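Local coordinates for fucolectin-related protein (Streptococcus pneumoniae, PDB 2WMF), which probably hydrolyses host blood-group carbohydrate antigens, this portion being the catalytic module of a family 98 glycoside hydrolase, at residues A[43-48]-A[75-80]; A[96-101]-A[127-132]; A[114-119]-A[142-147]. One frame throughout, in Å; residues are numbered along the deposited sequence.

Contact 1. Residues A[43-48]-A[75-80]; sequences PLYGND and AIELHP
Tyr45 and His79 lie side by side on the inner face of a TIM barrel, where strands 39-45 and 74-79 are the first two neighbouring parallel strands, linked as a beta-alpha-beta unit through helix 59-64. Their ring planes are only 29° apart, but the centroids are 5.5 Å from each other and the rings barely overlap. The closer touch is made by Tyr45 CD1, which sits 3.6 Å from His79 CB, the root of the imidazole. The His79 ring is carried anti to its own backbone nitrogen (chi1 -165°), whereas the Tyr45 ring is anti to its carbonyl carbon; these different choices bring the phenol ring across the start of the histidine side chain. Trp55 meets the Tyr45 ring edge-to-face, and His79 ND1 is bonded to the backbone of Ala81.

One residue pair earlier on the same face, the side of the Pro43 ring rests against the end of Glu77, with Pro43 CB 3.8 Å from Glu77 CD. On the helix-facing side, Leu44 CD1 meets Ile76 CG2 at 3.7 Å, both side chains also touching Leu59 and Ala62 of helix 59-64.

Backbone bonds fix this pairing: Leu44 N gives to Glu77 O at 2.8 Å, His79 N to Leu44 O at 2.9 Å, and Gly46 N to His79 O.

The carboxylate of Glu77 is turned 67° from the plane of the Tyr45 ring, and its two oxygens have different partners. OE1 accepts from Asn291 ND2 on strand 289-293, which lies beyond strand 39-45. OE2 accepts a hydrogen bond of 2.6 Å from a water, and that same water, which lies at the edge of the His79 ring in its plane, is 2.7 Å from Tyr45 OH.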
loop_
_atom_site.group_PDB
_atom_site.type_symbol
_atom_site.label_atom_id
_atom_site.label_comp_id
_atom_site.label_asym_id
_atom_site.label_seq_id
_atom_site.Cartn_x
_atom_site.Cartn_y
_atom_site.Cartn_z
ATOM N N PRO A 43 10.172 -8.022 3.651
ATOM C CA PRO A 43 11.121 -8.745 2.831
ATOM C C PRO A 43 12.573 -8.837 3.314
ATOM O O PRO A 43 13.120 -7.874 3.902
ATOM C CB PRO A 43 11.101 -7.959 1.520
ATOM C CG PRO A 43 10.888 -6.563 1.974
ATOM C CD PRO A 43 10.105 -6.597 3.254
ATOM N N LEU A 44 13.162 -10.002 3.052
ATOM C CA LEU A 44 14.618 -10.251 3.149
ATOM C C LEU A 44 15.181 -10.607 1.743
ATOM O O LEU A 44 14.493 -11.146 0.867
ATOM C CB LEU A 44 14.873 -11.429 4.113
ATOM C CG LEU A 44 14.532 -11.181 5.596
ATOM C CD1 LEU A 44 14.568 -12.538 6.396
ATOM C CD2 LEU A 44 15.405 -10.051 6.304
ATOM N N TYR A 45 16.474 -10.344 1.560
ATOM C CA TYR A 45 17.134 -10.396 0.247
ATOM C C TYR A 45 18.420 -11.221 0.331
ATOM O O TYR A 45 19.233 -11.030 1.242
ATOM C CB TYR A 45 17.436 -8.980 -0.262
ATOM C CG TYR A 45 16.161 -8.215 -0.467
ATOM C CD1 TYR A 45 15.523 -8.193 -1.683
ATOM C CD2 TYR A 45 15.572 -7.548 0.590
ATOM C CE1 TYR A 45 14.316 -7.515 -1.845
ATOM C CE2 TYR A 45 14.361 -6.873 0.447
ATOM C CZ TYR A 45 13.736 -6.868 -0.785
ATOM O OH TYR A 45 12.534 -6.189 -0.950
ATOM N N GLY A 46 18.602 -12.121 -0.638
ATOM C CA GLY A 46 19.785 -12.949 -0.707
ATOM C C GLY A 46 21.060 -12.175 -0.960
ATOM O O GLY A 46 21.079 -11.196 -1.687
ATOM N N ASN A 47 22.112 -12.583 -0.275
ATOM C CA ASN A 47 23.485 -12.176 -0.582
ATOM C C ASN A 47 24.224 -13.402 -1.107
ATOM O O ASN A 47 24.035 -14.504 -0.608
ATOM C CB ASN A 47 24.182 -11.646 0.688
ATOM C CG ASN A 47 25.460 -10.827 0.378
ATOM O OD1 ASN A 47 25.698 -10.437 -0.760
ATOM N ND2 ASN A 47 26.257 -10.555 1.395
ATOM N N ASP A 48 25.101 -13.209 -2.077
ATOM C CA ASP A 48 25.895 -14.339 -2.632
ATOM C C ASP A 48 27.190 -14.486 -1.832
ATOM O O ASP A 48 28.269 -14.757 -2.390
ATOM C CB ASP A 48 26.157 -14.131 -4.133
ATOM C CG ASP A 48 26.857 -12.824 -4.455
ATOM O OD1 ASP A 48 26.992 -11.917 -3.594
ATOM O OD2 ASP A 48 27.341 -12.722 -5.600
ATOM N N ALA A 75 3.945 -12.318 7.361
ATOM C CA ALA A 75 4.842 -13.286 6.807
ATOM C C ALA A 75 6.076 -12.573 6.280
ATOM O O ALA A 75 6.060 -11.356 6.059
ATOM C CB ALA A 75 4.188 -14.084 5.693
ATOM N N ILE A 76 7.105 -13.356 6.059
ATOM C CA ILE A 76 8.374 -12.891 5.541
ATOM C C ILE A 76 8.547 -13.291 4.072
ATOM O O ILE A 76 8.384 -14.467 3.683
ATOM C CB ILE A 76 9.564 -13.439 6.367
ATOM C CG1 ILE A 76 9.412 -13.055 7.849
ATOM C CG2 ILE A 76 10.892 -12.943 5.786
ATOM C CD1 ILE A 76 9.309 -11.541 8.122
ATOM N N GLU A 77 8.869 -12.303 3.247
ATOM C CA GLU A 77 9.167 -12.536 1.820
ATOM C C GLU A 77 10.672 -12.829 1.699
ATOM O O GLU A 77 11.490 -12.185 2.357
ATOM C CB GLU A 77 8.829 -11.289 0.974
ATOM C CG GLU A 77 9.539 -11.302 -0.400
ATOM C CD GLU A 77 9.464 -10.011 -1.177
ATOM O OE1 GLU A 77 8.404 -9.385 -1.202
ATOM O OE2 GLU A 77 10.482 -9.622 -1.837
ATOM N N LEU A 78 10.994 -13.864 0.928
ATOM C CA LEU A 78 12.359 -14.261 0.676
ATOM C C LEU A 78 12.661 -14.043 -0.785
ATOM O O LEU A 78 12.170 -14.747 -1.620
ATOM C CB LEU A 78 12.588 -15.729 1.053
ATOM C CG LEU A 78 12.512 -16.041 2.564
ATOM C CD1 LEU A 78 12.429 -17.591 2.748
ATOM C CD2 LEU A 78 13.711 -15.491 3.347
ATOM N N HIS A 79 13.484 -13.030 -1.067
ATOM C CA HIS A 79 13.856 -12.635 -2.413
ATOM C C HIS A 79 15.329 -13.028 -2.641
ATOM O O HIS A 79 16.202 -12.574 -1.916
ATOM C CB HIS A 79 13.702 -11.103 -2.605
ATOM C CG HIS A 79 13.714 -10.672 -4.047
ATOM N ND1 HIS A 79 14.558 -11.218 -4.998
ATOM C CD2 HIS A 79 12.968 -9.745 -4.696
ATOM C CE1 HIS A 79 14.304 -10.649 -6.172
ATOM N NE2 HIS A 79 13.333 -9.765 -6.017
ATOM N N PRO A 80 15.591 -13.883 -3.636
ATOM C CA PRO A 80 16.954 -14.386 -3.776
ATOM C C PRO A 80 17.962 -13.301 -4.149
ATOM O O PRO A 80 19.143 -13.444 -3.833
ATOM C CB PRO A 80 16.829 -15.464 -4.870
ATOM C CG PRO A 80 15.600 -15.062 -5.672
ATOM C CD PRO A 80 14.672 -14.442 -4.654
HETATM O O HOH W 1 10.756 -7.198 -2.727
#

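Contact 2. Residues A[96-101]-A[127-132]; sequences ELREWY and TVPPEW
Arg98, on a full turn of helix 95-111, has its CA 7.9 Å from that of Val128, in the extended segment that leads through Pro129, the N-cap residue, into helix 130-139. The two backbones are thus well separated, and side chains span the gap.

Arg98 and Trp132 contribute the largest shares of the bridging surface. Trp132 CG is anti to the backbone nitrogen (chi1 178°), which throws the indole out from the first turn of its helix towards the other segment. Arg98 and Trp132 slide past one another in opposite directions: Arg98 CD lies 4.1 Å from the centroid of the five-membered ring, 30° off its normal, an off-centre CH-pi contact. Arg98 CG and Val128 CG1 both stand above one face of the indole, each displaced towards its rim. At the far end of the indole, Trp132 CH2 presses on Tyr101 CD2 at 3.4 Å. The Tyr101 ring and the six-membered ring of Trp132 are oblique, with planes at 44° and centroids 5.5 Å apart.

The arrangement joins two adjacent outer helices of the (beta/alpha)8 barrel, with strand 115-121 running between them in sequence. Tyr101 reaches inwards to that strand, its OH bonded to the backbone oxygen of Val118, a tether that restrains the ring whose edge takes up Val128: CG1 lies near the ring plane, 4.0 Å from Tyr101 CE2. The same methyl is 4.2 Å from Leu97 CD2 and also meets Arg98 CG, so one valine branch touches three side chains of the helix.

Beyond the indole, the extended Arg98 chain carries its guanidinium over to Pro129, whose ring it crosses at about a right angle; Arg98 NH2 is 3.3 Å from Pro129 CD. Arg98 NE is held by a salt bridge to Asp93 OD1.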
loop_
_atom_site.group_PDB
_atom_site.type_symbol
_atom_site.label_atom_id
_atom_site.label_comp_id
_atom_site.label_asym_id
_atom_site.label_seq_id
_atom_site.Cartn_x
_atom_site.Cartn_y
_atom_site.Cartn_z
ATOM N N GLU A 96 22.595 -22.930 -7.376
ATOM C CA GLU A 96 22.784 -22.007 -6.268
ATOM C C GLU A 96 21.449 -21.385 -5.835
ATOM O O GLU A 96 21.208 -21.190 -4.656
ATOM C CB GLU A 96 23.772 -20.904 -6.645
ATOM C CG GLU A 96 25.222 -21.362 -6.841
ATOM C CD GLU A 96 25.451 -22.167 -8.153
ATOM O OE1 GLU A 96 24.755 -21.937 -9.181
ATOM O OE2 GLU A 96 26.335 -23.068 -8.142
ATOM N N LEU A 97 20.584 -21.065 -6.801
ATOM C CA LEU A 97 19.249 -20.534 -6.462
ATOM C C LEU A 97 18.438 -21.522 -5.615
ATOM O O LEU A 97 17.882 -21.178 -4.576
ATOM C CB LEU A 97 18.465 -20.154 -7.729
ATOM C CG LEU A 97 17.130 -19.457 -7.482
ATOM C CD1 LEU A 97 17.388 -18.098 -6.777
ATOM C CD2 LEU A 97 16.325 -19.293 -8.784
ATOM N N ARG A 98 18.362 -22.768 -6.078
ATOM C CA ARG A 98 17.580 -23.779 -5.379
ATOM C C ARG A 98 18.187 -24.023 -3.963
ATOM O O ARG A 98 17.466 -24.108 -2.957
ATOM C CB ARG A 98 17.546 -25.064 -6.210
ATOM C CG ARG A 98 16.812 -24.981 -7.537
ATOM C CD ARG A 98 16.606 -26.362 -8.133
ATOM N NE ARG A 98 16.142 -26.358 -9.511
ATOM C CZ ARG A 98 15.786 -27.457 -10.172
ATOM N NH1 ARG A 98 15.830 -28.641 -9.576
ATOM N NH2 ARG A 98 15.362 -27.392 -11.423
ATOM N N GLU A 99 19.516 -24.074 -3.902
ATOM C CA GLU A 99 20.230 -24.266 -2.644
ATOM C C GLU A 99 19.864 -23.171 -1.638
ATOM O O GLU A 99 19.633 -23.454 -0.449
ATOM C CB GLU A 99 21.753 -24.312 -2.888
ATOM C CG GLU A 99 22.215 -25.724 -3.026
ATOM C CD GLU A 99 23.588 -25.916 -3.652
ATOM O OE1 GLU A 99 24.379 -24.937 -3.756
ATOM O OE2 GLU A 99 23.856 -27.092 -4.054
ATOM N N TRP A 100 19.811 -21.928 -2.123
ATOM C CA TRP A 100 19.456 -20.798 -1.280
ATOM C C TRP A 100 18.014 -20.907 -0.792
ATOM O O TRP A 100 17.760 -20.715 0.394
ATOM C CB TRP A 100 19.659 -19.471 -2.025
ATOM C CG TRP A 100 19.447 -18.264 -1.138
ATOM C CD1 TRP A 100 20.356 -17.695 -0.309
ATOM C CD2 TRP A 100 18.240 -17.484 -1.010
ATOM N NE1 TRP A 100 19.796 -16.612 0.343
ATOM C CE2 TRP A 100 18.505 -16.453 -0.079
ATOM C CE3 TRP A 100 16.964 -17.565 -1.585
ATOM C CZ2 TRP A 100 17.541 -15.506 0.288
ATOM C CZ3 TRP A 100 16.019 -16.615 -1.228
ATOM C CH2 TRP A 100 16.308 -15.604 -0.308
ATOM N N TYR A 101 17.079 -21.199 -1.700
ATOM C CA TYR A 101 15.667 -21.380 -1.293
ATOM C C TYR A 101 15.544 -22.435 -0.181
ATOM O O TYR A 101 14.881 -22.204 0.815
ATOM C CB TYR A 101 14.801 -21.815 -2.468
ATOM C CG TYR A 101 14.465 -20.747 -3.516
ATOM C CD1 TYR A 101 14.088 -19.449 -3.163
ATOM C CD2 TYR A 101 14.471 -21.073 -4.862
ATOM C CE1 TYR A 101 13.762 -18.506 -4.147
ATOM C CE2 TYR A 101 14.148 -20.134 -5.851
ATOM C CZ TYR A 101 13.802 -18.852 -5.475
ATOM O OH TYR A 101 13.480 -17.961 -6.468
ATOM N N THR A 127 12.508 -20.072 -14.907
ATOM C CA THR A 127 12.347 -20.045 -13.451
ATOM C C THR A 127 12.200 -21.478 -12.951
ATOM O O THR A 127 12.113 -22.412 -13.775
ATOM C CB THR A 127 11.135 -19.184 -13.078
ATOM O OG1 THR A 127 9.998 -19.547 -13.892
ATOM C CG2 THR A 127 11.504 -17.681 -13.294
ATOM N N VAL A 128 12.155 -21.659 -11.635
ATOM C CA VAL A 128 12.151 -23.014 -11.053
ATOM C C VAL A 128 10.957 -23.805 -11.552
ATOM O O VAL A 128 9.855 -23.254 -11.782
ATOM C CB VAL A 128 12.231 -23.014 -9.484
ATOM C CG1 VAL A 128 13.598 -22.502 -9.022
ATOM C CG2 VAL A 128 11.099 -22.216 -8.872
ATOM N N PRO A 129 11.163 -25.115 -11.785
ATOM C CA PRO A 129 10.041 -25.913 -12.287
ATOM C C PRO A 129 8.841 -25.988 -11.352
ATOM O O PRO A 129 9.026 -26.040 -10.151
ATOM C CB PRO A 129 10.667 -27.316 -12.426
ATOM C CG PRO A 129 12.136 -27.090 -12.556
ATOM C CD PRO A 129 12.405 -25.911 -11.671
ATOM N N PRO A 130 7.629 -25.998 -11.896
ATOM C CA PRO A 130 6.475 -26.217 -11.006
ATOM C C PRO A 130 6.562 -27.493 -10.153
ATOM O O PRO A 130 6.129 -27.505 -9.001
ATOM C CB PRO A 130 5.284 -26.288 -11.978
ATOM C CG PRO A 130 5.716 -25.509 -13.176
ATOM C CD PRO A 130 7.205 -25.724 -13.284
ATOM N N GLU A 131 7.110 -28.559 -10.727
ATOM C CA GLU A 131 7.335 -29.797 -9.974
ATOM C C GLU A 131 8.237 -29.587 -8.721
ATOM O O GLU A 131 7.989 -30.180 -7.647
ATOM C CB GLU A 131 7.943 -30.811 -10.936
ATOM C CG GLU A 131 7.039 -31.206 -12.140
ATOM C CD GLU A 131 6.912 -30.179 -13.310
ATOM O OE1 GLU A 131 7.691 -29.190 -13.424
ATOM O OE2 GLU A 131 5.974 -30.393 -14.146
ATOM N N TRP A 132 9.279 -28.755 -8.849
ATOM C CA TRP A 132 10.148 -28.413 -7.729
ATOM C C TRP A 132 9.392 -27.646 -6.651
ATOM O O TRP A 132 9.521 -27.918 -5.458
ATOM C CB TRP A 132 11.379 -27.617 -8.190
ATOM C CG TRP A 132 12.303 -27.173 -7.090
ATOM C CD1 TRP A 132 13.397 -27.836 -6.606
ATOM C CD2 TRP A 132 12.205 -25.960 -6.318
ATOM N NE1 TRP A 132 13.990 -27.108 -5.610
ATOM C CE2 TRP A 132 13.276 -25.963 -5.392
ATOM C CE3 TRP A 132 11.318 -24.870 -6.326
ATOM C CZ2 TRP A 132 13.472 -24.937 -4.472
ATOM C CZ3 TRP A 132 11.510 -23.871 -5.419
ATOM C CH2 TRP A 132 12.584 -23.884 -4.518
#

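Contact 3. Residues A[114-119]-A[142-147]; sequences PVFLVI and VLKGVL
Phe116 and Lys144 meet across strands 115-121 and 143-149, the third and fourth parallel strands of the TIM barrel, joined as a beta-alpha-beta unit by helix 130-139. Lys144 CB lies over one face of the phenyl ring, 3.9 Å from its centroid and 26° off the normal, a CH-pi contact in which the lysine runs roughly at a right angle to the phenylalanine. The ring also passes close to backbone: Phe116 CD1 comes within 3.4 Å of Gly145 C. The root of the same side chain is met by Leu147, whose CD1 is 3.5 Å from Phe116 CB and also packs on Val118. Phe116 and Leu147 face the barrel interior, where Ile178 of the next strand adjoins both.

On the helix-facing side, Leu117 CG meets Leu143 CD1 at 3.8 Å, with the two side chains at about a right angle; Ile119 CD1 further along abuts Val146 CG2 at 3.9 Å. Leu133 of helix 130-139 lies against Leu143 and Val146.

The backbone register is irregular here. Val115 pairs with Leu143 and Leu117 with Val146, so the second strand spends one residue more than the first, as in a beta bulge. The extra residue is taken up at Lys144 and Gly145, the latter at a phi of 155°, natural to glycine, and the Gly145 amide nitrogen is buried without a partner. Lys144 N still gives a bond of 2.8 Å to Val115 O.

Lys144 itself is bent twice along its chain and folds back over Pro114. Val142 O is gripped by two donors from opposite faces of its carbonyl plane: Val115 N at 3.0 Å, and Lys144 NZ at 3.2 Å, the latter rising 52° out of that plane.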
loop_
_atom_site.group_PDB
_atom_site.type_symbol
_atom_site.label_atom_id
_atom_site.label_comp_id
_atom_site.label_asym_id
_atom_site.label_seq_id
_atom_site.Cartn_x
_atom_site.Cartn_y
_atom_site.Cartn_z
ATOM N N PRO A 114 6.396 -18.069 8.936
ATOM C CA PRO A 114 5.710 -18.178 7.623
ATOM C C PRO A 114 6.461 -17.386 6.541
ATOM O O PRO A 114 6.812 -16.227 6.770
ATOM C CB PRO A 114 4.319 -17.590 7.887
ATOM C CG PRO A 114 4.481 -16.677 9.036
ATOM C CD PRO A 114 5.600 -17.274 9.901
ATOM N N VAL A 115 6.717 -18.023 5.410
ATOM C CA VAL A 115 7.434 -17.399 4.328
ATOM C C VAL A 115 6.771 -17.548 2.961
ATOM O O VAL A 115 6.015 -18.493 2.705
ATOM C CB VAL A 115 8.903 -17.898 4.261
ATOM C CG1 VAL A 115 9.678 -17.572 5.561
ATOM C CG2 VAL A 115 8.962 -19.413 3.907
ATOM N N PHE A 116 7.076 -16.570 2.086
ATOM C CA PHE A 116 6.774 -16.615 0.658
ATOM C C PHE A 116 8.089 -16.428 -0.119
ATOM O O PHE A 116 8.886 -15.615 0.274
ATOM C CB PHE A 116 5.855 -15.424 0.282
ATOM C CG PHE A 116 4.428 -15.574 0.759
ATOM C CD1 PHE A 116 3.429 -15.923 -0.117
ATOM C CD2 PHE A 116 4.100 -15.300 2.081
ATOM C CE1 PHE A 116 2.099 -16.040 0.313
ATOM C CE2 PHE A 116 2.757 -15.420 2.540
ATOM C CZ PHE A 116 1.777 -15.813 1.646
ATOM N N LEU A 117 8.268 -17.188 -1.199
ATOM C CA LEU A 117 9.461 -17.132 -2.042
ATOM C C LEU A 117 9.168 -16.314 -3.292
ATOM O O LEU A 117 8.156 -16.524 -3.937
ATOM C CB LEU A 117 9.903 -18.518 -2.507
ATOM C CG LEU A 117 10.136 -19.620 -1.483
ATOM C CD1 LEU A 117 10.585 -20.896 -2.227
ATOM C CD2 LEU A 117 11.130 -19.130 -0.454
ATOM N N VAL A 118 10.064 -15.390 -3.631
ATOM C CA VAL A 118 10.007 -14.695 -4.926
ATOM C C VAL A 118 10.645 -15.626 -5.952
ATOM O O VAL A 118 11.855 -15.878 -5.885
ATOM C CB VAL A 118 10.758 -13.358 -4.925
ATOM C CG1 VAL A 118 10.657 -12.711 -6.310
ATOM C CG2 VAL A 118 10.240 -12.400 -3.792
ATOM N N ILE A 119 9.828 -16.173 -6.841
ATOM C CA ILE A 119 10.295 -17.122 -7.872
ATOM C C ILE A 119 10.217 -16.609 -9.301
ATOM O O ILE A 119 10.712 -17.270 -10.210
ATOM C CB ILE A 119 9.624 -18.510 -7.764
ATOM C CG1 ILE A 119 8.143 -18.451 -8.184
ATOM C CG2 ILE A 119 9.797 -19.071 -6.287
ATOM C CD1 ILE A 119 7.525 -19.822 -8.319
ATOM N N VAL A 142 5.770 -24.255 6.541
ATOM C CA VAL A 142 5.977 -22.774 6.611
ATOM C C VAL A 142 5.902 -22.093 5.235
ATOM O O VAL A 142 5.799 -20.873 5.178
ATOM C CB VAL A 142 7.305 -22.354 7.296
ATOM C CG1 VAL A 142 7.331 -22.787 8.777
ATOM C CG2 VAL A 142 8.499 -22.852 6.545
ATOM N N LEU A 143 5.973 -22.854 4.151
ATOM C CA LEU A 143 5.930 -22.262 2.812
ATOM C C LEU A 143 4.473 -21.918 2.488
ATOM O O LEU A 143 3.683 -22.787 2.201
ATOM C CB LEU A 143 6.537 -23.187 1.766
ATOM C CG LEU A 143 6.539 -22.651 0.324
ATOM C CD1 LEU A 143 7.215 -21.238 0.257
ATOM C CD2 LEU A 143 7.147 -23.637 -0.713
ATOM N N LYS A 144 4.162 -20.623 2.482
ATOM C CA LYS A 144 2.798 -20.135 2.335
ATOM C C LYS A 144 2.431 -19.733 0.920
ATOM O O LYS A 144 1.253 -19.578 0.611
ATOM C CB LYS A 144 2.529 -18.945 3.297
ATOM C CG LYS A 144 2.822 -19.253 4.767
ATOM C CD LYS A 144 1.935 -20.423 5.227
ATOM C CE LYS A 144 1.938 -20.564 6.714
ATOM N NZ LYS A 144 3.266 -20.671 7.127
ATOM N N GLY A 145 3.409 -19.653 0.031
ATOM C CA GLY A 145 3.157 -19.233 -1.339
ATOM C C GLY A 145 4.381 -18.643 -1.989
ATOM O O GLY A 145 5.507 -18.739 -1.477
ATOM N N VAL A 146 4.141 -18.007 -3.136
ATOM C CA VAL A 146 5.225 -17.468 -3.956
ATOM C C VAL A 146 4.806 -16.115 -4.552
ATOM O O VAL A 146 3.622 -15.817 -4.634
ATOM C CB VAL A 146 5.658 -18.424 -5.083
ATOM C CG1 VAL A 146 6.154 -19.729 -4.462
ATOM C CG2 VAL A 146 4.539 -18.683 -6.115
ATOM N N LEU A 147 5.800 -15.364 -5.008
ATOM C CA LEU A 147 5.612 -14.040 -5.591
ATOM C C LEU A 147 6.234 -13.934 -6.985
ATOM O O LEU A 147 7.311 -14.504 -7.252
ATOM C CB LEU A 147 6.249 -12.982 -4.727
ATOM C CG LEU A 147 5.625 -12.773 -3.344
ATOM C CD1 LEU A 147 6.603 -13.109 -2.224
ATOM C CD2 LEU A 147 5.053 -11.333 -3.251
#

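How the contacts relate
Contacts 1 and 3 belong to one curved sheet and have centres about 10 Å apart: strands 74-79 and 115-121 are neighbours, probably bonded through Leu78 N to Phe116 O at 2.8 Å and Ile76 O to Phe116 N at 2.9 Å. Contact 2 lies outside this wall, its centre about 14 Å from that of contact 1 and 12 Å from that of contact 3. Pro80 CB of contact 1 packs on Leu97 CD1 at 3.3 Å, while Thr127 CG2 packs on Ile119 O of contact 3 at 3.2 Å. In TIM-barrel glycosidases the active site lies at the C-terminal strand ends, the direction in which the strands of contacts 1 and 3 run.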